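Local coordinates for subdomain of Desmoplakin Carboxy-Terminal domain (DPCT) (Homo sapiens, PDB 1LM5), which binds intermediate filaments as part of desmoplakin, through a carboxy-terminal domain built of plakin repeats, at residues B[11-16]-B[192-197]; B[36-41]-B[164-169]; B[46-51]-B[120-125]. All coordinates share one frame; numbering follows the deposited sequence.

Contact 1. Residues B[11-16]-B[192-197]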
ATOM      1  N   ILE B  11      -2.685  10.572 -10.788  1.00 16.69           N
ATOM      2  CA  ILE B  11      -3.666  11.039 -11.747  1.00 16.70           C
ATOM      3  C   ILE B  11      -4.151   9.765 -12.413  1.00 16.43           C
ATOM      4  O   ILE B  11      -3.354   8.967 -12.903  1.00 14.75           O
ATOM      5  CB  ILE B  11      -3.008  11.964 -12.754  1.00 16.93           C
ATOM      6  CG1 ILE B  11      -2.589  13.246 -12.026  1.00 19.46           C
ATOM      7  CG2 ILE B  11      -3.949  12.251 -13.917  1.00 18.15           C
ATOM      8  CD1 ILE B  11      -1.692  14.136 -12.820  1.00 20.94           C
ATOM      9  N   ALA B  12      -5.462   9.569 -12.426  1.00 14.33           N
ATOM     10  CA  ALA B  12      -6.033   8.354 -12.973  1.00 14.12           C
ATOM     11  C   ALA B  12      -6.442   8.432 -14.421  1.00 13.10           C
ATOM     12  O   ALA B  12      -6.291   7.467 -15.166  1.00 13.78           O
ATOM     13  CB  ALA B  12      -7.241   7.949 -12.143  1.00 14.48           C
ATOM     14  N   ALA B  13      -6.967   9.580 -14.817  1.00 12.36           N
ATOM     15  CA  ALA B  13      -7.454   9.728 -16.162  1.00 14.61           C
ATOM     16  C   ALA B  13      -7.528  11.171 -16.600  1.00 15.23           C
ATOM     17  O   ALA B  13      -7.078  12.082 -15.908  1.00 16.57           O
ATOM     18  CB  ALA B  13      -8.820   9.073 -16.277  1.00 16.07           C
ATOM     19  N   ILE B  14      -8.168  11.361 -17.739  1.00 17.97           N
ATOM     20  CA  ILE B  14      -8.275  12.656 -18.364  1.00 19.20           C
ATOM     21  C   ILE B  14      -9.693  13.171 -18.421  1.00 19.95           C
ATOM     22  O   ILE B  14     -10.632  12.402 -18.580  1.00 20.00           O
ATOM     23  CB  ILE B  14      -7.753  12.540 -19.794  1.00 19.35           C
ATOM     24  CG1 ILE B  14      -6.299  12.072 -19.755  1.00 18.86           C
ATOM     25  CG2 ILE B  14      -7.922  13.855 -20.529  1.00 19.26           C
ATOM     26  CD1 ILE B  14      -5.369  13.083 -19.148  1.00 20.19           C
ATOM     27  N   PHE B  15      -9.854  14.475 -18.262  1.00 19.93           N
ATOM     28  CA  PHE B  15     -11.175  15.029 -18.404  1.00 19.93           C
ATOM     29  C   PHE B  15     -11.094  15.835 -19.688  1.00 19.76           C
ATOM     30  O   PHE B  15     -10.409  16.859 -19.759  1.00 20.64           O
ATOM     31  CB  PHE B  15     -11.572  15.932 -17.243  1.00 19.55           C
ATOM     32  CG  PHE B  15     -12.995  16.381 -17.325  1.00 20.36           C
ATOM     33  CD1 PHE B  15     -14.030  15.502 -17.002  1.00 20.00           C
ATOM     34  CD2 PHE B  15     -13.313  17.647 -17.821  1.00 22.89           C
ATOM     35  CE1 PHE B  15     -15.368  15.872 -17.180  1.00 21.17           C
ATOM     36  CE2 PHE B  15     -14.654  18.035 -18.004  1.00 24.11           C
ATOM     37  CZ  PHE B  15     -15.679  17.145 -17.685  1.00 23.13           C
ATOM     38  N   ASP B  16     -11.754  15.334 -20.720  1.00 20.92           N
ATOM     39  CA  ASP B  16     -11.776  16.004 -22.011  1.00 22.87           C
ATOM     40  C   ASP B  16     -12.746  17.175 -21.879  1.00 24.32           C
ATOM     41  O   ASP B  16     -13.963  16.999 -21.908  1.00 24.24           O
ATOM     42  CB  ASP B  16     -12.233  15.011 -23.080  1.00 23.10           C
ATOM     43  CG  ASP B  16     -12.294  15.618 -24.464  1.00 24.74           C
ATOM     44  OD1 ASP B  16     -12.333  14.836 -25.430  1.00 27.72           O
ATOM     45  OD2 ASP B  16     -12.313  16.861 -24.597  1.00 25.99           O
ATOM     46  N   LEU B 192     -11.601   9.558  -8.291  1.00 24.31           N
ATOM     47  CA  LEU B 192     -10.519   9.461  -9.268  1.00 23.77           C
ATOM     48  C   LEU B 192      -9.980  10.823  -9.665  1.00 22.53           C
ATOM     49  O   LEU B 192     -10.737  11.756  -9.939  1.00 21.64           O
ATOM     50  CB  LEU B 192     -11.000   8.727 -10.519  1.00 23.53           C
ATOM     51  CG  LEU B 192     -11.245   7.232 -10.356  1.00 23.85           C
ATOM     52  CD1 LEU B 192     -11.844   6.663 -11.639  1.00 25.47           C
ATOM     53  CD2 LEU B 192      -9.922   6.546 -10.029  1.00 26.81           C
ATOM     54  N   ARG B 193      -8.657  10.923  -9.715  1.00 21.02           N
ATOM     55  CA  ARG B 193      -8.013  12.175 -10.058  1.00 19.74           C
ATOM     56  C   ARG B 193      -7.874  12.309 -11.557  1.00 19.46           C
ATOM     57  O   ARG B 193      -7.297  11.448 -12.219  1.00 16.75           O
ATOM     58  CB  ARG B 193      -6.651  12.244  -9.390  1.00 19.88           C
ATOM     59  CG  ARG B 193      -5.979  13.579  -9.472  1.00 21.95           C
ATOM     60  CD  ARG B 193      -4.803  13.594  -8.495  1.00 24.65           C
ATOM     61  NE  ARG B 193      -5.270  13.394  -7.129  1.00 25.87           N
ATOM     62  CZ  ARG B 193      -5.830  14.342  -6.382  1.00 27.06           C
ATOM     63  NH1 ARG B 193      -5.988  15.568  -6.857  1.00 27.07           N
ATOM     64  NH2 ARG B 193      -6.255  14.049  -5.164  1.00 30.26           N
ATOM     65  N   LEU B 194      -8.409  13.405 -12.084  1.00 18.94           N
ATOM     66  CA  LEU B 194      -8.386  13.661 -13.515  1.00 18.81           C
ATOM     67  C   LEU B 194      -7.612  14.917 -13.852  1.00 19.14           C
ATOM     68  O   LEU B 194      -7.580  15.866 -13.072  1.00 21.72           O
ATOM     69  CB  LEU B 194      -9.808  13.845 -14.054  1.00 19.53           C
ATOM     70  CG  LEU B 194     -10.895  12.856 -13.639  1.00 19.31           C
ATOM     71  CD1 LEU B 194     -12.155  13.123 -14.464  1.00 20.22           C
ATOM     72  CD2 LEU B 194     -10.407  11.437 -13.849  1.00 18.59           C
ATOM     73  N   LEU B 195      -7.003  14.906 -15.028  1.00 19.91           N
ATOM     74  CA  LEU B 195      -6.263  16.049 -15.528  1.00 21.76           C
ATOM     75  C   LEU B 195      -7.051  16.529 -16.735  1.00 23.08           C
ATOM     76  O   LEU B 195      -7.358  15.732 -17.624  1.00 22.03           O
ATOM     77  CB  LEU B 195      -4.879  15.630 -15.997  1.00 22.82           C
ATOM     78  CG  LEU B 195      -3.648  16.255 -15.364  1.00 26.15           C
ATOM     79  CD1 LEU B 195      -2.441  15.939 -16.237  1.00 24.19           C
ATOM     80  CD2 LEU B 195      -3.844  17.749 -15.193  1.00 25.49           C
ATOM     81  N   GLU B 196      -7.389  17.813 -16.775  1.00 22.06           N
ATOM     82  CA  GLU B 196      -8.125  18.333 -17.914  1.00 22.55           C
ATOM     83  C   GLU B 196      -7.240  18.390 -19.158  1.00 22.99           C
ATOM     84  O   GLU B 196      -6.033  18.602 -19.065  1.00 23.25           O
ATOM     85  CB  GLU B 196      -8.665  19.727 -17.609  1.00 23.30           C
ATOM     86  CG  GLU B 196      -9.758  19.725 -16.575  1.00 26.61           C
ATOM     87  CD  GLU B 196     -10.327  21.110 -16.327  1.00 30.83           C
ATOM     88  OE1 GLU B 196     -11.225  21.227 -15.468  1.00 36.50           O
ATOM     89  OE2 GLU B 196      -9.880  22.075 -16.986  1.00 31.74           O
ATOM     90  N   ALA B 197      -7.853  18.191 -20.319  1.00 22.05           N
ATOM     91  CA  ALA B 197      -7.139  18.226 -21.582  1.00 24.12           C
ATOM     92  C   ALA B 197      -8.034  18.889 -22.620  1.00 27.27           C
ATOM     93  O   ALA B 197      -9.250  18.679 -22.633  1.00 28.46           O
ATOM     94  CB  ALA B 197      -6.785  16.821 -22.030  1.00 20.88           C
TER
HETATM   95  O   HOH W   1     -10.889  18.891 -24.769  1.00 40.60           O
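Ala13, Ile14 and Phe15 pair with Leu194, Leu195 and Glu196 as parallel beta strands. The two strands form the centre of a four-stranded mixed sheet, flanked by strands 21-23 and 185-186. Their short axes are 36° apart, so the pair is clearly twisted.

Backbone bonds carry the pairing. Arg193 O accepts from two successive amides, Ala12 N at 2.6 Å and Ala13 N at 3.2 Å. Beyond this the bonds run singly: Leu195 N to Ala13 O, Phe15 N to Leu195 O and Ala197 N to Phe15 O. CA-H...O contacts lie between them, such as Leu194 CA to Ala13 O at 3.2 Å.

Apolar contacts cover both faces. On one, the branches of Leu194 divide: CD2 meets Ala13 CB at 3.7 Å, and CD1 meets Phe15 CD1 at 4.0 Å. With Phe15 CG anti to the backbone N (chi1 -174°), the ring turns beside its own carbonyl carbon, and CD1 meets the leucine obliquely. On the side of Ile14, Leu195 and Ala197, Leu195 CG is also touched by Ile11 CD1 at 3.8 Å. Ile14 CG2 packs closely on Ala197 CB at 3.5 Å. Ala180 of helix 177-183 packs on Ile11 and Leu195.

At the far end Asp16 OD1 forms a salt bridge with Arg31. A water donates both to Asp16 OD2 and, at 2.7 Å, to Ala197 O.

Contact 2. Residues B[36-41]-B[164-169]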
ATOM      1  N   SER B  36       1.638  11.717 -26.659  1.00 23.99           N
ATOM      2  CA  SER B  36       2.024  10.376 -26.249  1.00 24.23           C
ATOM      3  C   SER B  36       3.093  10.291 -25.167  1.00 22.67           C
ATOM      4  O   SER B  36       3.107   9.343 -24.387  1.00 21.83           O
ATOM      5  CB  SER B  36       2.483   9.565 -27.461  1.00 24.93           C
ATOM      6  OG  SER B  36       3.741  10.023 -27.906  1.00 31.88           O
ATOM      7  N   ILE B  37       4.007  11.248 -25.128  1.00 20.95           N
ATOM      8  CA  ILE B  37       5.048  11.185 -24.114  1.00 20.62           C
ATOM      9  C   ILE B  37       4.471  11.516 -22.744  1.00 19.57           C
ATOM     10  O   ILE B  37       4.737  10.824 -21.756  1.00 18.95           O
ATOM     11  CB  ILE B  37       6.208  12.137 -24.435  1.00 22.27           C
ATOM     12  CG1 ILE B  37       6.901  11.682 -25.717  1.00 25.46           C
ATOM     13  CG2 ILE B  37       7.226  12.129 -23.291  1.00 20.26           C
ATOM     14  CD1 ILE B  37       7.995  12.638 -26.173  1.00 26.46           C
ATOM     15  N   THR B  38       3.679  12.577 -22.688  1.00 18.81           N
ATOM     16  CA  THR B  38       3.049  12.958 -21.438  1.00 18.85           C
ATOM     17  C   THR B  38       2.113  11.825 -21.013  1.00 19.52           C
ATOM     18  O   THR B  38       2.080  11.439 -19.851  1.00 18.63           O
ATOM     19  CB  THR B  38       2.230  14.239 -21.614  1.00 18.77           C
ATOM     20  OG1 THR B  38       3.111  15.327 -21.905  1.00 19.12           O
ATOM     21  CG2 THR B  38       1.417  14.548 -20.351  1.00 21.23           C
ATOM     22  N   GLY B  39       1.339  11.310 -21.963  1.00 17.87           N
ATOM     23  CA  GLY B  39       0.423  10.234 -21.650  1.00 17.65           C
ATOM     24  C   GLY B  39       1.194   9.040 -21.125  1.00 17.81           C
ATOM     25  O   GLY B  39       0.802   8.405 -20.149  1.00 15.92           O
ATOM     26  N   GLN B  40       2.306   8.723 -21.776  1.00 17.60           N
ATOM     27  CA  GLN B  40       3.103   7.602 -21.316  1.00 18.51           C
ATOM     28  C   GLN B  40       3.541   7.837 -19.880  1.00 17.33           C
ATOM     29  O   GLN B  40       3.506   6.945 -19.051  1.00 15.13           O
ATOM     30  CB  GLN B  40       4.354   7.436 -22.176  1.00 20.89           C
ATOM     31  CG  GLN B  40       5.263   6.336 -21.671  1.00 20.99           C
ATOM     32  CD  GLN B  40       6.499   6.206 -22.531  1.00 22.50           C
ATOM     33  OE1 GLN B  40       6.409   6.262 -23.760  1.00 21.24           O
ATOM     34  NE2 GLN B  40       7.652   6.017 -21.899  1.00 20.00           N
ATOM     35  N   ARG B  41       3.961   9.054 -19.587  1.00 16.25           N
ATOM     36  CA  ARG B  41       4.433   9.339 -18.252  1.00 16.83           C
ATOM     37  C   ARG B  41       3.328   9.298 -17.238  1.00 15.01           C
ATOM     38  O   ARG B  41       3.552   8.865 -16.122  1.00 14.99           O
ATOM     39  CB  ARG B  41       5.175  10.662 -18.246  1.00 19.70           C
ATOM     40  CG  ARG B  41       6.493  10.461 -18.941  1.00 21.92           C
ATOM     41  CD  ARG B  41       7.233  11.711 -19.265  1.00 22.01           C
ATOM     42  NE  ARG B  41       8.439  11.312 -19.975  1.00 23.99           N
ATOM     43  CZ  ARG B  41       9.365  12.152 -20.416  1.00 26.91           C
ATOM     44  NH1 ARG B  41       9.231  13.459 -20.222  1.00 23.30           N
ATOM     45  NH2 ARG B  41      10.432  11.671 -21.040  1.00 24.96           N
ATOM     46  N   LYS B 164      10.064  19.419 -15.333  1.00 25.03           N
ATOM     47  CA  LYS B 164       8.757  19.571 -15.982  1.00 26.55           C
ATOM     48  C   LYS B 164       8.691  18.536 -17.098  1.00 26.60           C
ATOM     49  O   LYS B 164       8.850  18.853 -18.277  1.00 28.69           O
ATOM     50  CB  LYS B 164       8.624  20.983 -16.557  1.00 26.53           C
ATOM     51  CG  LYS B 164       8.885  22.097 -15.543  1.00 27.75           C
ATOM     52  CD  LYS B 164       7.924  22.023 -14.355  1.00 28.57           C
ATOM     53  CE  LYS B 164       8.090  23.206 -13.408  1.00 30.89           C
ATOM     54  NZ  LYS B 164       7.178  23.119 -12.220  1.00 27.18           N
ATOM     55  N   ILE B 165       8.452  17.288 -16.713  1.00 25.96           N
ATOM     56  CA  ILE B 165       8.421  16.181 -17.658  1.00 25.13           C
ATOM     57  C   ILE B 165       7.101  15.983 -18.378  1.00 24.01           C
ATOM     58  O   ILE B 165       6.983  15.101 -19.226  1.00 23.72           O
ATOM     59  CB  ILE B 165       8.778  14.862 -16.946  1.00 26.12           C
ATOM     60  CG1 ILE B 165       7.717  14.546 -15.890  1.00 27.59           C
ATOM     61  CG2 ILE B 165      10.152  14.981 -16.299  1.00 26.63           C
ATOM     62  CD1 ILE B 165       7.946  13.236 -15.167  1.00 28.42           C
ATOM     63  N   LEU B 166       6.103  16.791 -18.047  1.00 21.10           N
ATOM     64  CA  LEU B 166       4.805  16.638 -18.679  1.00 20.83           C
ATOM     65  C   LEU B 166       4.364  17.872 -19.435  1.00 21.07           C
ATOM     66  O   LEU B 166       4.744  18.990 -19.098  1.00 24.07           O
ATOM     67  CB  LEU B 166       3.732  16.339 -17.628  1.00 19.57           C
ATOM     68  CG  LEU B 166       4.029  15.293 -16.552  1.00 20.48           C
ATOM     69  CD1 LEU B 166       2.801  15.131 -15.663  1.00 21.27           C
ATOM     70  CD2 LEU B 166       4.394  13.968 -17.199  1.00 20.73           C
ATOM     71  N   THR B 167       3.568  17.658 -20.469  1.00 22.12           N
ATOM     72  CA  THR B 167       3.002  18.767 -21.199  1.00 22.14           C
ATOM     73  C   THR B 167       1.595  18.770 -20.644  1.00 21.49           C
ATOM     74  O   THR B 167       0.853  17.812 -20.838  1.00 21.67           O
ATOM     75  CB  THR B 167       2.943  18.510 -22.700  1.00 23.21           C
ATOM     76  OG1 THR B 167       4.274  18.456 -23.222  1.00 24.07           O
ATOM     77  CG2 THR B 167       2.165  19.614 -23.385  1.00 23.51           C
ATOM     78  N   CYS B 168       1.254  19.821 -19.907  1.00 21.91           N
ATOM     79  CA  CYS B 168      -0.072  19.947 -19.321  1.00 23.40           C
ATOM     80  C   CYS B 168      -1.052  19.829 -20.479  1.00 22.74           C
ATOM     81  O   CYS B 168      -1.023  20.633 -21.406  1.00 24.13           O
ATOM     82  CB  CYS B 168      -0.214  21.312 -18.638  1.00 23.97           C
ATOM     83  SG  CYS B 168      -1.763  21.552 -17.761  1.00 27.13           S
ATOM     84  N   PRO B 169      -1.929  18.820 -20.442  1.00 24.05           N
ATOM     85  CA  PRO B 169      -2.925  18.574 -21.489  1.00 24.42           C
ATOM     86  C   PRO B 169      -3.855  19.727 -21.793  1.00 24.39           C
ATOM     87  O   PRO B 169      -4.417  19.795 -22.884  1.00 25.88           O
ATOM     88  CB  PRO B 169      -3.683  17.362 -20.963  1.00 24.29           C
ATOM     89  CG  PRO B 169      -2.650  16.634 -20.188  1.00 23.50           C
ATOM     90  CD  PRO B 169      -1.977  17.752 -19.429  1.00 23.51           C
TER
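Arg41 reaches from helix 36-47 across to Ile165 and Leu166, apolar near its root and polar at its tip. CB lies against Leu166 CD2 at 3.6 Å. CG is anti to the carbonyl carbon (chi1 -72°), and the chain runs extended from there to NE. This carries CD alongside the peptide of Ile165, with CD 3.4 Å from Ile165 O. At the tip, NH1 donates to Ile165 O at 3.0 Å. The bond is fairly straight at NH1 (158°). It lies on a lone pair of the carbonyl oxygen and close to the guanidinium plane. NH1 also comes near Ile165 CB. One face of the guanidinium is covered by Ile37 CG2, which sits over its centre from one turn earlier in the same helix. The bond at the edge and the methyl over the face together set how the group is turned.

The acceptor belongs to a classic beta bulge. Ile165 and Leu166 both face Ile175 on strand 174-175, the antiparallel partner of strand 166-167.

Thr38, one helical turn before Arg41, holds the next part of the strand. Thr167 N donates to Thr38 OG1 at 2.8 Å. The same hydroxyl is hydrogen-bonded to Asp35 OD1, which fixes its rotation. The methyl CG2 also faces the strand, 3.3 Å from Thr167 O and 4.0 Å from Leu166 CB. The side chains of Thr38 and Thr167 cross at about a right angle, and Thr167 OG1 turns to Lys174 NZ for its hydrogen bond.

Contact 3. Residues B[46-51]-B[120-125]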
ATOM      1  N   GLN B  46       1.314   5.518 -12.975  1.00 14.35           N
ATOM      2  CA  GLN B  46       0.377   4.525 -12.485  1.00 14.96           C
ATOM      3  C   GLN B  46       1.077   3.190 -12.379  1.00 14.45           C
ATOM      4  O   GLN B  46       1.014   2.533 -11.352  1.00 13.43           O
ATOM      5  CB  GLN B  46      -0.810   4.410 -13.431  1.00 15.19           C
ATOM      6  CG  GLN B  46      -1.533   5.713 -13.632  1.00 13.97           C
ATOM      7  CD  GLN B  46      -2.722   5.539 -14.527  1.00 14.17           C
ATOM      8  OE1 GLN B  46      -2.839   4.525 -15.200  1.00 16.61           O
ATOM      9  NE2 GLN B  46      -3.613   6.526 -14.550  1.00 15.80           N
ATOM     10  N   ALA B  47       1.764   2.803 -13.447  1.00 15.97           N
ATOM     11  CA  ALA B  47       2.459   1.526 -13.446  1.00 15.62           C
ATOM     12  C   ALA B  47       3.438   1.401 -12.286  1.00 15.77           C
ATOM     13  O   ALA B  47       3.469   0.377 -11.602  1.00 16.87           O
ATOM     14  CB  ALA B  47       3.202   1.330 -14.769  1.00 16.23           C
ATOM     15  N   CYS B  48       4.240   2.432 -12.045  1.00 15.92           N
ATOM     16  CA  CYS B  48       5.226   2.320 -10.974  1.00 15.72           C
ATOM     17  C   CYS B  48       4.643   2.466  -9.575  1.00 16.35           C
ATOM     18  O   CYS B  48       5.364   2.338  -8.593  1.00 16.07           O
ATOM     19  CB  CYS B  48       6.354   3.322 -11.176  1.00 17.64           C
ATOM     20  SG  CYS B  48       5.912   4.991 -10.763  1.00 16.74           S
ATOM     21  N   THR B  49       3.343   2.730  -9.480  1.00 17.13           N
ATOM     22  CA  THR B  49       2.715   2.843  -8.170  1.00 17.96           C
ATOM     23  C   THR B  49       1.735   1.705  -7.919  1.00 19.62           C
ATOM     24  O   THR B  49       0.890   1.796  -7.041  1.00 21.04           O
ATOM     25  CB  THR B  49       2.000   4.215  -7.964  1.00 19.52           C
ATOM     26  OG1 THR B  49       1.070   4.461  -9.028  1.00 17.32           O
ATOM     27  CG2 THR B  49       3.037   5.345  -7.908  1.00 17.81           C
ATOM     28  N   GLY B  50       1.838   0.633  -8.699  1.00 20.32           N
ATOM     29  CA  GLY B  50       0.964  -0.504  -8.465  1.00 20.78           C
ATOM     30  C   GLY B  50       0.135  -0.994  -9.628  1.00 20.30           C
ATOM     31  O   GLY B  50      -0.339  -2.130  -9.613  1.00 20.27           O
ATOM     32  N   GLY B  51      -0.057  -0.150 -10.631  1.00 17.95           N
ATOM     33  CA  GLY B  51      -0.818  -0.592 -11.780  1.00 18.24           C
ATOM     34  C   GLY B  51      -1.472   0.504 -12.580  1.00 16.78           C
ATOM     35  O   GLY B  51      -1.744   1.595 -12.072  1.00 14.88           O
ATOM     36  N   GLU B 120       9.849   9.881  -8.345  1.00 15.79           N
ATOM     37  CA  GLU B 120       9.014  11.037  -8.066  1.00 18.43           C
ATOM     38  C   GLU B 120       7.540  10.689  -8.085  1.00 16.99           C
ATOM     39  O   GLU B 120       6.781  11.125  -7.226  1.00 15.97           O
ATOM     40  CB  GLU B 120       9.311  12.135  -9.068  1.00 17.46           C
ATOM     41  CG  GLU B 120      10.753  12.611  -8.953  1.00 22.12           C
ATOM     42  CD  GLU B 120      11.142  13.533 -10.065  1.00 22.05           C
ATOM     43  OE1 GLU B 120      10.420  13.570 -11.087  1.00 24.13           O
ATOM     44  OE2 GLU B 120      12.182  14.206  -9.924  1.00 24.90           O
ATOM     45  N   PHE B 121       7.145   9.904  -9.076  1.00 14.82           N
ATOM     46  CA  PHE B 121       5.764   9.481  -9.187  1.00 15.34           C
ATOM     47  C   PHE B 121       5.367   8.789  -7.891  1.00 15.96           C
ATOM     48  O   PHE B 121       4.313   9.060  -7.331  1.00 14.39           O
ATOM     49  CB  PHE B 121       5.599   8.486 -10.331  1.00 15.15           C
ATOM     50  CG  PHE B 121       5.769   9.082 -11.696  1.00 14.35           C
ATOM     51  CD1 PHE B 121       6.191   8.282 -12.754  1.00 16.02           C
ATOM     52  CD2 PHE B 121       5.473  10.419 -11.937  1.00 14.64           C
ATOM     53  CE1 PHE B 121       6.312   8.807 -14.043  1.00 14.97           C
ATOM     54  CE2 PHE B 121       5.590  10.962 -13.220  1.00 14.91           C
ATOM     55  CZ  PHE B 121       6.010  10.152 -14.276  1.00 16.26           C
ATOM     56  N   GLN B 122       6.218   7.877  -7.424  1.00 15.39           N
ATOM     57  CA  GLN B 122       5.914   7.151  -6.200  1.00 16.28           C
ATOM     58  C   GLN B 122       5.898   8.102  -5.020  1.00 17.58           C
ATOM     59  O   GLN B 122       4.944   8.139  -4.246  1.00 16.33           O
ATOM     60  CB  GLN B 122       6.946   6.039  -5.969  1.00 17.13           C
ATOM     61  CG  GLN B 122       6.942   4.973  -7.057  1.00 16.44           C
ATOM     62  CD  GLN B 122       8.045   3.941  -6.883  1.00 19.76           C
ATOM     63  OE1 GLN B 122       8.956   4.113  -6.070  1.00 18.29           O
ATOM     64  NE2 GLN B 122       7.975   2.868  -7.668  1.00 17.61           N
ATOM     65  N   TYR B 123       6.961   8.885  -4.896  1.00 18.18           N
ATOM     66  CA  TYR B 123       7.079   9.824  -3.801  1.00 18.88           C
ATOM     67  C   TYR B 123       5.849  10.709  -3.655  1.00 18.52           C
ATOM     68  O   TYR B 123       5.267  10.814  -2.576  1.00 17.31           O
ATOM     69  CB  TYR B 123       8.316  10.690  -4.007  1.00 19.51           C
ATOM     70  CG  TYR B 123       8.582  11.590  -2.837  1.00 23.14           C
ATOM     71  CD1 TYR B 123       9.176  11.096  -1.686  1.00 25.69           C
ATOM     72  CD2 TYR B 123       8.202  12.933  -2.864  1.00 23.61           C
ATOM     73  CE1 TYR B 123       9.387  11.911  -0.592  1.00 26.56           C
ATOM     74  CE2 TYR B 123       8.410  13.753  -1.775  1.00 25.42           C
ATOM     75  CZ  TYR B 123       9.002  13.237  -0.641  1.00 27.62           C
ATOM     76  OH  TYR B 123       9.208  14.039   0.458  1.00 31.39           O
ATOM     77  N   LEU B 124       5.463  11.343  -4.756  1.00 19.58           N
ATOM     78  CA  LEU B 124       4.319  12.239  -4.787  1.00 19.76           C
ATOM     79  C   LEU B 124       2.996  11.571  -4.479  1.00 20.38           C
ATOM     80  O   LEU B 124       2.042  12.242  -4.114  1.00 21.63           O
ATOM     81  CB  LEU B 124       4.209  12.912  -6.157  1.00 17.63           C
ATOM     82  CG  LEU B 124       5.234  14.004  -6.464  1.00 21.21           C
ATOM     83  CD1 LEU B 124       5.120  14.399  -7.930  1.00 20.64           C
ATOM     84  CD2 LEU B 124       5.005  15.203  -5.545  1.00 20.92           C
ATOM     85  N   THR B 125       2.936  10.255  -4.619  1.00 19.76           N
ATOM     86  CA  THR B 125       1.685   9.563  -4.375  1.00 20.32           C
ATOM     87  C   THR B 125       1.664   8.715  -3.114  1.00 21.61           C
ATOM     88  O   THR B 125       0.882   7.773  -3.008  1.00 20.75           O
ATOM     89  CB  THR B 125       1.305   8.696  -5.582  1.00 21.17           C
ATOM     90  OG1 THR B 125       2.390   7.814  -5.910  1.00 17.32           O
ATOM     91  CG2 THR B 125       0.999   9.592  -6.798  1.00 19.24           C
TER
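The amide nitrogen NE2 of Gln122 is held by two backbone carbonyls, Cys48 O and Ala86 O. The bond from Gln122 NE2 to Cys48 O is 2.8 Å long, with 148° at the hydrogen. It is somewhat tilted, about 21° from both the carbonyl plane and the amide plane. The Gln122 chain is extended beyond CG, which carries the amide out to the turn.

Cys48 packs beside this bond. SG lies between the backbone N and the carbonyl carbon (chi1 76°) and points at helix 112-124. It meets Phe121 CB at 3.5 Å and Gln122 CG at 3.8 Å. Toward the Phe121 ring it stands at the edge, in the ring plane, 5.1 Å from the centroid. This is a sulfur-aromatic contact.

Thr49 brings its methyl to the end of the helix. Thr49 CG2 approaches Gln122 CA at 3.8 Å and Thr125 OG1 at 3.2 Å, and the two threonine side chains cross at about a right angle. The two hydroxyls have other partners: Thr49 OG1 is bonded to Ala45 O, and Thr125 OG1 to Arg136 NH2.

Helix 36-47 ends here in a Schellman motif. Gly50, with positive phi, is its C-prime residue, and Gly51 N bonds back to Gln46 O at 3.0 Å. Gln46 OE1 then binds Ile53 N, much as Gln122 OE1 binds Val129 N. The buried amide of Gln122 thus has partners on both its oxygen and its nitrogen, and its flip is fixed. The two segments each fall in a plectin repeat, and the shared glutamine bonds suggest related helix ends.

Overall arrangement
Contacts 1 and 3 are buried, while contact 2 is only partly so. Contact 3 lies nearest the centre of the chain. Contact 1 joins the two ends of the modelled fold by backbone pairing. In contacts 2 and 3, side chains instead bond to backbone atoms of the other segment. Both use helix 36-47: contact 2 its start, contact 3 its end. Phe121 of contact 3 links them, since its CZ packs on Arg41 O and Ile165 CD1. Contact 1 touches contact 2 through Pro169, which packs on Leu195 and Ala197. It touches contact 3 by polar bonds, with Gln46 NE2 probably donating to Ile11 O and Ala12 O.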